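Local coordinates for charybdin (Charybdis maritima, PDB 2B7U), which belongs to the ribosome-inactivating proteins, a family known mainly from plants, whose fold combines a mixed beta sheet with a bundle of helices, at residues G57-L62 against T70-R75; R81-Q86 against S143-S148; A88-E93 against G107-E112. All coordinates share one frame; numbering follows the deposited sequence.

Contact 1. Residues G57-L62 against T70-R75; sequences GFDLKL and TVRIHR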
loop_
_atom_site.group_PDB
_atom_site.type_symbol
_atom_site.label_atom_id
_atom_site.label_comp_id
_atom_site.label_asym_id
_atom_site.label_seq_id
_atom_site.Cartn_x
_atom_site.Cartn_y
_atom_site.Cartn_z
ATOM N N GLY A 57 -2.341 -9.446 8.973
ATOM C CA GLY A 57 -1.850 -9.254 7.614
ATOM C C GLY A 57 -2.707 -9.947 6.583
ATOM O O GLY A 57 -3.708 -10.581 6.908
ATOM N N PHE A 58 -2.325 -9.803 5.323
ATOM C CA PHE A 58 -2.910 -10.566 4.232
ATOM C C PHE A 58 -1.798 -10.862 3.228
ATOM O O PHE A 58 -0.749 -10.226 3.251
ATOM C CB PHE A 58 -4.061 -9.820 3.558
ATOM C CG PHE A 58 -3.654 -8.579 2.815
ATOM C CD1 PHE A 58 -3.512 -8.599 1.436
ATOM C CD2 PHE A 58 -3.449 -7.383 3.491
ATOM C CE1 PHE A 58 -3.182 -7.430 0.734
ATOM C CE2 PHE A 58 -3.106 -6.224 2.809
ATOM C CZ PHE A 58 -2.967 -6.247 1.433
ATOM N N ASP A 59 -2.033 -11.847 2.372
ATOM C CA ASP A 59 -1.069 -12.201 1.338
ATOM C C ASP A 59 -1.556 -11.835 -0.060
ATOM O O ASP A 59 -2.745 -11.978 -0.379
ATOM C CB ASP A 59 -0.808 -13.693 1.390
ATOM C CG ASP A 59 0.248 -14.084 2.390
ATOM O OD1 ASP A 59 0.854 -13.208 3.057
ATOM O OD2 ASP A 59 0.507 -15.313 2.484
ATOM N N LEU A 60 -0.626 -11.329 -0.868
ATOM C CA LEU A 60 -0.876 -10.933 -2.249
ATOM C C LEU A 60 0.001 -11.820 -3.125
ATOM O O LEU A 60 1.209 -11.690 -3.116
ATOM C CB LEU A 60 -0.511 -9.460 -2.450
ATOM C CG LEU A 60 -0.469 -8.936 -3.883
ATOM C CD1 LEU A 60 -1.825 -9.053 -4.559
ATOM C CD2 LEU A 60 0.073 -7.489 -3.912
ATOM N N LYS A 61 -0.627 -12.727 -3.861
ATOM C CA LYS A 61 0.104 -13.666 -4.715
ATOM C C LYS A 61 0.058 -13.154 -6.147
ATOM O O LYS A 61 -1.023 -12.904 -6.701
ATOM C CB LYS A 61 -0.520 -15.063 -4.615
ATOM C CG LYS A 61 0.280 -16.170 -5.290
ATOM C CD LYS A 61 -0.151 -17.510 -4.667
ATOM C CE LYS A 61 0.324 -18.717 -5.402
ATOM N NZ LYS A 61 -0.357 -19.943 -4.852
ATOM N N LEU A 62 1.231 -12.966 -6.742
ATOM C CA LEU A 62 1.344 -12.419 -8.088
ATOM C C LEU A 62 2.039 -13.440 -8.961
ATOM O O LEU A 62 3.083 -13.936 -8.592
ATOM C CB LEU A 62 2.159 -11.135 -8.079
ATOM C CG LEU A 62 1.628 -9.995 -7.215
ATOM C CD1 LEU A 62 2.608 -8.818 -7.246
ATOM C CD2 LEU A 62 0.262 -9.569 -7.637
ATOM N N THR A 70 4.799 -14.222 -3.465
ATOM C CA THR A 70 3.753 -13.870 -2.531
ATOM C C THR A 70 4.307 -12.798 -1.617
ATOM O O THR A 70 5.374 -12.984 -1.042
ATOM C CB THR A 70 3.295 -15.065 -1.695
ATOM O OG1 THR A 70 2.849 -16.114 -2.575
ATOM C CG2 THR A 70 2.156 -14.654 -0.774
ATOM N N VAL A 71 3.554 -11.708 -1.478
ATOM C CA VAL A 71 3.946 -10.602 -0.611
ATOM C C VAL A 71 3.017 -10.571 0.593
ATOM O O VAL A 71 1.808 -10.699 0.447
ATOM C CB VAL A 71 3.906 -9.250 -1.370
ATOM C CG1 VAL A 71 4.412 -8.153 -0.499
ATOM C CG2 VAL A 71 4.778 -9.355 -2.656
ATOM N N ARG A 72 3.578 -10.385 1.776
ATOM C CA ARG A 72 2.775 -10.322 3.012
ATOM C C ARG A 72 2.728 -8.865 3.451
ATOM O O ARG A 72 3.746 -8.206 3.533
ATOM C CB ARG A 72 3.397 -11.158 4.094
ATOM C CG ARG A 72 2.514 -11.343 5.282
ATOM C CD ARG A 72 2.811 -12.648 6.005
ATOM N NE ARG A 72 2.459 -13.837 5.215
ATOM C CZ ARG A 72 2.737 -15.081 5.594
ATOM N NH1 ARG A 72 3.383 -15.312 6.734
ATOM N NH2 ARG A 72 2.376 -16.098 4.824
ATOM N N ILE A 73 1.510 -8.377 3.659
ATOM C CA ILE A 73 1.258 -6.954 3.906
ATOM C C ILE A 73 0.426 -6.787 5.176
ATOM O O ILE A 73 -0.510 -7.540 5.403
ATOM C CB ILE A 73 0.498 -6.376 2.690
ATOM C CG1 ILE A 73 1.348 -6.550 1.421
ATOM C CG2 ILE A 73 0.168 -4.904 2.892
ATOM C CD1 ILE A 73 0.659 -6.217 0.115
ATOM N N HIS A 74 0.726 -5.750 5.957
ATOM C CA HIS A 74 -0.088 -5.413 7.128
ATOM C C HIS A 74 -1.499 -4.951 6.741
ATOM O O HIS A 74 -1.661 -4.095 5.867
ATOM C CB HIS A 74 0.570 -4.301 7.929
ATOM C CG HIS A 74 1.816 -4.710 8.614
ATOM N ND1 HIS A 74 1.820 -5.250 9.880
ATOM C CD2 HIS A 74 3.109 -4.652 8.219
ATOM C CE1 HIS A 74 3.069 -5.511 10.233
ATOM N NE2 HIS A 74 3.873 -5.141 9.246
ATOM N N ARG A 75 -2.506 -5.508 7.418
ATOM C CA ARG A 75 -3.891 -5.239 7.067
ATOM C C ARG A 75 -4.361 -3.920 7.637
ATOM O O ARG A 75 -5.336 -3.356 7.137
ATOM C CB ARG A 75 -4.811 -6.373 7.512
ATOM C CG ARG A 75 -6.170 -6.219 6.916
ATOM C CD ARG A 75 -7.148 -7.291 7.312
ATOM N NE ARG A 75 -8.510 -6.874 6.985
ATOM C CZ ARG A 75 -9.568 -7.659 7.132
ATOM N NH1 ARG A 75 -10.780 -7.203 6.824
ATOM N NH2 ARG A 75 -9.412 -8.910 7.559
#
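Strands 57-62 and 70-74 run antiparallel as the two arms of a beta hairpin, their short axes 4.5 Å apart at closest approach and their directions 156° from each other. Two hydrogen-bonded pairs, Phe-58 with Ile-73 and Leu-60 with Val-71, close the ladder with four N-H to O=C bonds, Leu-60 N to Val-71 O measuring 2.8 Å. Between them Asp-59 faces Arg-72 in a non-hydrogen-bonded pair, and the side chains complete the link. Arg-72 grips the carboxylate side-on: NE reaches OD1 of Asp-59 at 2.8 Å, and NH2 of Arg-72 reaches OD2 of Asp-59 at 3.1 Å. Both oxygens use their syn lone pairs, and the two flat groups are nearly coplanar, 17° apart. A bend at chi3 (-67°) swings the guanidinium toward the acid, edge-on to its carboxylate. CG2 of Thr-70 rests 3.7 Å from OD2 of Asp-59, on the same face of the sheet. On the face bearing Phe-58 and Leu-60, CB of Ile-73 lies over one face of the Phe-58 ring, a CH-pi contact 4.0 Å from the centroid, with CE2 of Phe-58 3.5 Å from CG2 of Ile-73. This apolar face packs against helices 21-35 and 151-170, while strand 7-15 hydrogen-bonds along the other edge of 57-62 and brings Phe-10 against the Phe-58 ring.

Contact 2. Residues R81-Q86 against S143-S148; sequences RGYQMQ and SKLAVS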
loop_
_atom_site.group_PDB
_atom_site.type_symbol
_atom_site.label_atom_id
_atom_site.label_comp_id
_atom_site.label_asym_id
_atom_site.label_seq_id
_atom_site.Cartn_x
_atom_site.Cartn_y
_atom_site.Cartn_z
ATOM N N ARG A 81 5.476 -6.125 4.425
ATOM C CA ARG A 81 6.349 -6.673 5.463
ATOM C C ARG A 81 7.337 -7.731 4.988
ATOM O O ARG A 81 8.405 -7.920 5.598
ATOM C CB ARG A 81 5.520 -7.255 6.612
ATOM C CG ARG A 81 6.311 -7.762 7.838
ATOM C CD ARG A 81 7.307 -6.766 8.349
ATOM N NE ARG A 81 6.691 -5.489 8.694
ATOM C CZ ARG A 81 7.329 -4.318 8.690
ATOM N NH1 ARG A 81 8.623 -4.248 8.388
ATOM N NH2 ARG A 81 6.686 -3.212 9.009
ATOM N N GLY A 82 7.000 -8.455 3.926
ATOM C CA GLY A 82 7.899 -9.496 3.441
ATOM C C GLY A 82 7.401 -10.133 2.172
ATOM O O GLY A 82 6.335 -9.808 1.696
ATOM N N TYR A 83 8.213 -11.016 1.619
ATOM C CA TYR A 83 7.823 -11.736 0.411
ATOM C C TYR A 83 8.522 -13.091 0.365
ATOM O O TYR A 83 9.536 -13.323 1.040
ATOM C CB TYR A 83 8.101 -10.913 -0.841
ATOM C CG TYR A 83 9.556 -10.897 -1.207
ATOM C CD1 TYR A 83 10.087 -11.803 -2.120
ATOM C CD2 TYR A 83 10.424 -9.970 -0.627
ATOM C CE1 TYR A 83 11.449 -11.804 -2.418
ATOM C CE2 TYR A 83 11.789 -9.962 -0.931
ATOM C CZ TYR A 83 12.281 -10.867 -1.842
ATOM O OH TYR A 83 13.627 -10.872 -2.144
ATOM N N GLN A 84 7.949 -13.976 -0.440
ATOM C CA GLN A 84 8.447 -15.338 -0.555
ATOM C C GLN A 84 9.089 -15.603 -1.913
ATOM O O GLN A 84 8.482 -15.338 -2.947
ATOM C CB GLN A 84 7.303 -16.321 -0.382
ATOM C CG GLN A 84 7.787 -17.746 -0.211
ATOM C CD GLN A 84 6.695 -18.738 0.076
ATOM O OE1 GLN A 84 6.893 -19.673 0.874
ATOM N NE2 GLN A 84 5.567 -18.583 -0.579
ATOM N N MET A 85 10.286 -16.186 -1.889
ATOM C CA MET A 85 10.947 -16.658 -3.115
ATOM C C MET A 85 10.343 -17.983 -3.568
ATOM O O MET A 85 9.822 -18.740 -2.750
ATOM C CB MET A 85 12.437 -16.815 -2.884
ATOM C CG MET A 85 13.141 -15.485 -2.677
ATOM S SD MET A 85 14.901 -15.597 -2.390
ATOM C CE MET A 85 15.553 -15.959 -4.024
ATOM N N GLN A 86 10.430 -18.262 -4.872
ATOM C CA GLN A 86 9.739 -19.397 -5.483
ATOM C C GLN A 86 10.429 -20.742 -5.288
ATOM O O GLN A 86 9.751 -21.746 -5.081
ATOM C CB GLN A 86 9.541 -19.157 -6.982
ATOM C CG GLN A 86 8.740 -20.227 -7.696
ATOM C CD GLN A 86 8.211 -19.767 -9.031
ATOM O OE1 GLN A 86 8.421 -18.628 -9.432
ATOM N NE2 GLN A 86 7.547 -20.655 -9.740
ATOM N N SER A 143 9.173 -11.464 -11.682
ATOM C CA SER A 143 10.309 -12.292 -12.098
ATOM C C SER A 143 11.495 -12.145 -11.159
ATOM O O SER A 143 12.119 -13.122 -10.757
ATOM C CB SER A 143 10.733 -11.931 -13.518
ATOM O OG SER A 143 9.683 -12.170 -14.417
ATOM N N LYS A 144 11.811 -10.908 -10.788
ATOM C CA LYS A 144 12.942 -10.677 -9.916
ATOM C C LYS A 144 12.676 -11.177 -8.500
ATOM O O LYS A 144 13.523 -11.795 -7.887
ATOM C CB LYS A 144 13.297 -9.195 -9.891
ATOM C CG LYS A 144 13.845 -8.687 -11.200
ATOM C CD LYS A 144 15.224 -9.236 -11.502
ATOM C CE LYS A 144 15.816 -8.586 -12.772
ATOM N NZ LYS A 144 15.499 -7.127 -12.890
ATOM N N LEU A 145 11.489 -10.911 -7.967
ATOM C CA LEU A 145 11.196 -11.336 -6.612
ATOM C C LEU A 145 11.184 -12.860 -6.478
ATOM O O LEU A 145 11.621 -13.400 -5.453
ATOM C CB LEU A 145 9.887 -10.691 -6.108
ATOM C CG LEU A 145 9.987 -9.183 -5.823
ATOM C CD1 LEU A 145 8.612 -8.592 -5.630
ATOM C CD2 LEU A 145 10.894 -8.885 -4.633
ATOM N N ALA A 146 10.753 -13.533 -7.536
ATOM C CA ALA A 146 10.739 -15.001 -7.555
ATOM C C ALA A 146 12.136 -15.600 -7.287
ATOM O O ALA A 146 12.251 -16.616 -6.603
ATOM C CB ALA A 146 10.196 -15.509 -8.876
ATOM N N VAL A 147 13.190 -14.964 -7.806
ATOM C CA VAL A 147 14.538 -15.598 -7.792
ATOM C C VAL A 147 15.735 -14.752 -7.398
ATOM O O VAL A 147 16.791 -15.293 -7.094
ATOM C CB VAL A 147 14.860 -16.217 -9.179
ATOM C CG1 VAL A 147 13.751 -17.172 -9.565
ATOM C CG2 VAL A 147 15.086 -15.130 -10.240
ATOM N N SER A 148 15.625 -13.429 -7.447
ATOM C CA SER A 148 16.842 -12.621 -7.314
ATOM C C SER A 148 17.362 -12.594 -5.884
ATOM O O SER A 148 16.587 -12.526 -4.955
ATOM C CB SER A 148 16.619 -11.204 -7.816
ATOM O OG SER A 148 17.836 -10.465 -7.703
HETATM O O HOH W 1 13.976 -12.298 -4.476
#
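Where strand 80-84 of the central mixed sheet runs out into a loop, it meets the C-terminal end of helix 135-147, and Tyr-83 packs against Leu-145. CD2 of Leu-145 sits over the centre of the phenol ring, a CH-pi contact with the methyl 3.7 Å from the ring centroid and only 12° off its normal. Tyr-83 CG lies between the backbone N and the carbonyl carbon (chi1 76°), which brings the ring beneath this methyl. The ring also passes close to the helix backbone, CE1 of Tyr-83 lying 3.4 Å from Leu-145 O. Three residues after Tyr-83, Gln-86 N donates to Ala-146 O at 3.0 Å, an almost straight bond (175°) on a lone pair in the carbonyl plane. Met-85 bends at its thioether, so that its CE comes 3.4 Å from Val-147 O. The amide of Gln-86 bonds to Gly-66 O in the turn of the 56-74 hairpin and to Val-68 N at the start of its second strand, its OE1 touching the methyl of Ala-146. A water lies 2.8 Å from Tyr-83 OH, 2.8 Å from Leu-145 O and 2.7 Å from Ser-148 O; it can donate to either carbonyl, though more acceptors surround it than it has protons. Ala-146 O is thus satisfied by Gln-86 N, while Ser-148 O, which also accepts from Arg-154 NE, depends less on the water.

Contact 3. Residues A88-E93 against G107-E112; sequences AGKWLE and GSELLE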
loop_
_atom_site.group_PDB
_atom_site.type_symbol
_atom_site.label_atom_id
_atom_site.label_comp_id
_atom_site.label_asym_id
_atom_site.label_seq_id
_atom_site.Cartn_x
_atom_site.Cartn_y
_atom_site.Cartn_z
ATOM N N ALA A 88 12.758 -22.321 -3.016
ATOM C CA ALA A 88 12.685 -23.034 -1.747
ATOM C C ALA A 88 11.515 -22.558 -0.871
ATOM O O ALA A 88 11.192 -23.205 0.126
ATOM C CB ALA A 88 13.987 -22.893 -1.015
ATOM N N GLY A 89 10.874 -21.441 -1.236
ATOM C CA GLY A 89 9.804 -20.861 -0.409
ATOM C C GLY A 89 10.353 -20.043 0.754
ATOM O O GLY A 89 9.677 -19.873 1.762
ATOM N N LYS A 90 11.578 -19.543 0.600
ATOM C CA LYS A 90 12.258 -18.750 1.617
ATOM C C LYS A 90 11.547 -17.410 1.748
ATOM O O LYS A 90 11.273 -16.774 0.743
ATOM C CB LYS A 90 13.706 -18.513 1.219
ATOM C CG LYS A 90 14.471 -17.532 2.075
ATOM C CD LYS A 90 15.855 -17.315 1.511
ATOM C CE LYS A 90 16.758 -16.589 2.467
ATOM N NZ LYS A 90 16.721 -15.136 2.234
ATOM N N TRP A 91 11.249 -17.017 2.987
ATOM C CA TRP A 91 10.664 -15.712 3.301
ATOM C C TRP A 91 11.734 -14.691 3.634
ATOM O O TRP A 91 12.656 -14.981 4.405
ATOM C CB TRP A 91 9.705 -15.827 4.483
ATOM C CG TRP A 91 8.403 -16.390 4.086
ATOM C CD1 TRP A 91 8.000 -17.682 4.195
ATOM C CD2 TRP A 91 7.301 -15.675 3.505
ATOM N NE1 TRP A 91 6.721 -17.819 3.724
ATOM C CE2 TRP A 91 6.265 -16.607 3.287
ATOM C CE3 TRP A 91 7.087 -14.342 3.147
ATOM C CZ2 TRP A 91 5.022 -16.234 2.733
ATOM C CZ3 TRP A 91 5.867 -13.985 2.582
ATOM C CH2 TRP A 91 4.852 -14.931 2.375
ATOM N N LEU A 92 11.612 -13.521 3.017
ATOM C CA LEU A 92 12.428 -12.356 3.314
ATOM C C LEU A 92 11.528 -11.347 3.983
ATOM O O LEU A 92 10.397 -11.166 3.552
ATOM C CB LEU A 92 12.966 -11.725 2.037
ATOM C CG LEU A 92 14.071 -12.424 1.249
ATOM C CD1 LEU A 92 15.268 -12.640 2.147
ATOM C CD2 LEU A 92 13.581 -13.703 0.625
ATOM N N GLU A 93 12.038 -10.670 5.006
ATOM C CA GLU A 93 11.252 -9.736 5.780
ATOM C C GLU A 93 11.939 -8.376 5.887
ATOM O O GLU A 93 13.138 -8.303 6.164
ATOM C CB GLU A 93 11.010 -10.341 7.182
ATOM C CG GLU A 93 10.289 -9.439 8.133
ATOM C CD GLU A 93 9.879 -10.107 9.429
ATOM O OE1 GLU A 93 9.527 -9.342 10.366
ATOM O OE2 GLU A 93 9.896 -11.355 9.517
ATOM N N GLY A 107 10.680 -17.701 10.601
ATOM C CA GLY A 107 11.669 -18.360 9.760
ATOM C C GLY A 107 12.251 -17.484 8.666
ATOM O O GLY A 107 13.059 -17.950 7.858
ATOM N N SER A 108 11.859 -16.217 8.642
ATOM C CA SER A 108 12.331 -15.286 7.617
ATOM C C SER A 108 13.778 -14.838 7.828
ATOM O O SER A 108 14.316 -14.887 8.938
ATOM C CB SER A 108 11.426 -14.045 7.561
ATOM O OG SER A 108 11.626 -13.217 8.690
ATOM N N GLU A 109 14.371 -14.378 6.736
ATOM C CA GLU A 109 15.668 -13.724 6.717
ATOM C C GLU A 109 15.402 -12.226 6.590
ATOM O O GLU A 109 14.636 -11.826 5.738
ATOM C CB GLU A 109 16.455 -14.256 5.518
ATOM C CG GLU A 109 17.750 -13.527 5.193
ATOM C CD GLU A 109 18.604 -14.313 4.218
ATOM O OE1 GLU A 109 18.884 -13.804 3.112
ATOM O OE2 GLU A 109 18.965 -15.467 4.534
ATOM N N LEU A 110 15.973 -11.407 7.463
ATOM C CA LEU A 110 15.753 -9.984 7.400
ATOM C C LEU A 110 16.553 -9.360 6.284
ATOM O O LEU A 110 17.761 -9.621 6.145
ATOM C CB LEU A 110 16.123 -9.301 8.714
ATOM C CG LEU A 110 15.205 -9.639 9.878
ATOM C CD1 LEU A 110 15.947 -9.395 11.204
ATOM C CD2 LEU A 110 13.898 -8.873 9.792
ATOM N N LEU A 111 15.880 -8.512 5.524
ATOM C CA LEU A 111 16.482 -7.675 4.490
ATOM C C LEU A 111 17.200 -6.502 5.151
ATOM O O LEU A 111 16.962 -6.185 6.331
ATOM C CB LEU A 111 15.394 -7.134 3.562
ATOM C CG LEU A 111 14.629 -8.215 2.800
ATOM C CD1 LEU A 111 13.324 -7.676 2.238
ATOM C CD2 LEU A 111 15.517 -8.776 1.689
ATOM N N GLU A 112 18.057 -5.842 4.378
ATOM C CA GLU A 112 18.852 -4.719 4.873
ATOM C C GLU A 112 18.115 -3.397 4.755
ATOM O O GLU A 112 18.729 -2.336 4.751
ATOM C CB GLU A 112 20.176 -4.641 4.101
ATOM C CG GLU A 112 21.004 -5.902 4.258
ATOM C CD GLU A 112 22.343 -5.840 3.531
ATOM O OE1 GLU A 112 22.890 -6.924 3.202
ATOM O OE2 GLU A 112 22.874 -4.717 3.330
HETATM O O HOH W 2 11.909 -18.878 5.066
#
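Strands 91-93 and 109-110 pair in parallel at the edge of the sheet, with Leu-92 beside Glu-109 and Glu-93 beside Leu-110; Glu-109 N bonds to Trp-91 O, Glu-93 N to Glu-109 O, and Leu-111 N to Glu-93 O, the last at 2.8 Å. Among the side chains, Glu-93 and Ser-108 meet through their polar ends, OE2 of Glu-93 lying 2.7 Å from OG of Ser-108. The glutamate is extended, with CG anti to the backbone N (chi1 176°), which carries its carboxylate past the serine; CG of Glu-93 meanwhile runs alongside Leu-110, 4.0 Å from its CD2. On the face bearing Leu-92, the leucine crosses Leu-111 at about a right angle, CD1 of Leu-92 and CD2 of Leu-111 being 3.9 Å apart. Lys-90 reaches across toward the carboxylate of Glu-109 in a salt bridge, though the place of its ammonium group is doubtful. A water spans the start of the ladder, accepting from Trp-91 N at 2.9 Å and donating to Gly-107 O at 3.2 Å. Glu-93 is a buried residue, and its carboxylate is well provided with donors: OE1 accepts from Leu-104 N and OE2 from Ile-105 N. These bonds tie the loop before Ser-108 to the strand, and the two backbone amides would probably also stabilise the negative charge of the acid.

All three contacts involve one mixed sheet: contacts 1 and 3 lie within it, and contact 2 sets a helix end against its strand 80-84. Contacts 1 and 2, with centres about 12 Å apart, are joined where strands 67-74 and 80-84 pair, Arg-72 N lying 2.8 Å from Gly-82 O; Arg-81 and Gly-82 both face Arg-72 there, a classic beta bulge. Contacts 2 and 3 are nearer, about 9 Å between centres, and strand 80-84 continues the ladder into 91-93, with Tyr-83 O 2.9 Å from Leu-92 N. Contact 3 also reaches back to contact 1, about 14 Å away between centres: the Trp-91 ring makes a cation-pi contact with Arg-72, the arginine already paired with Asp-59.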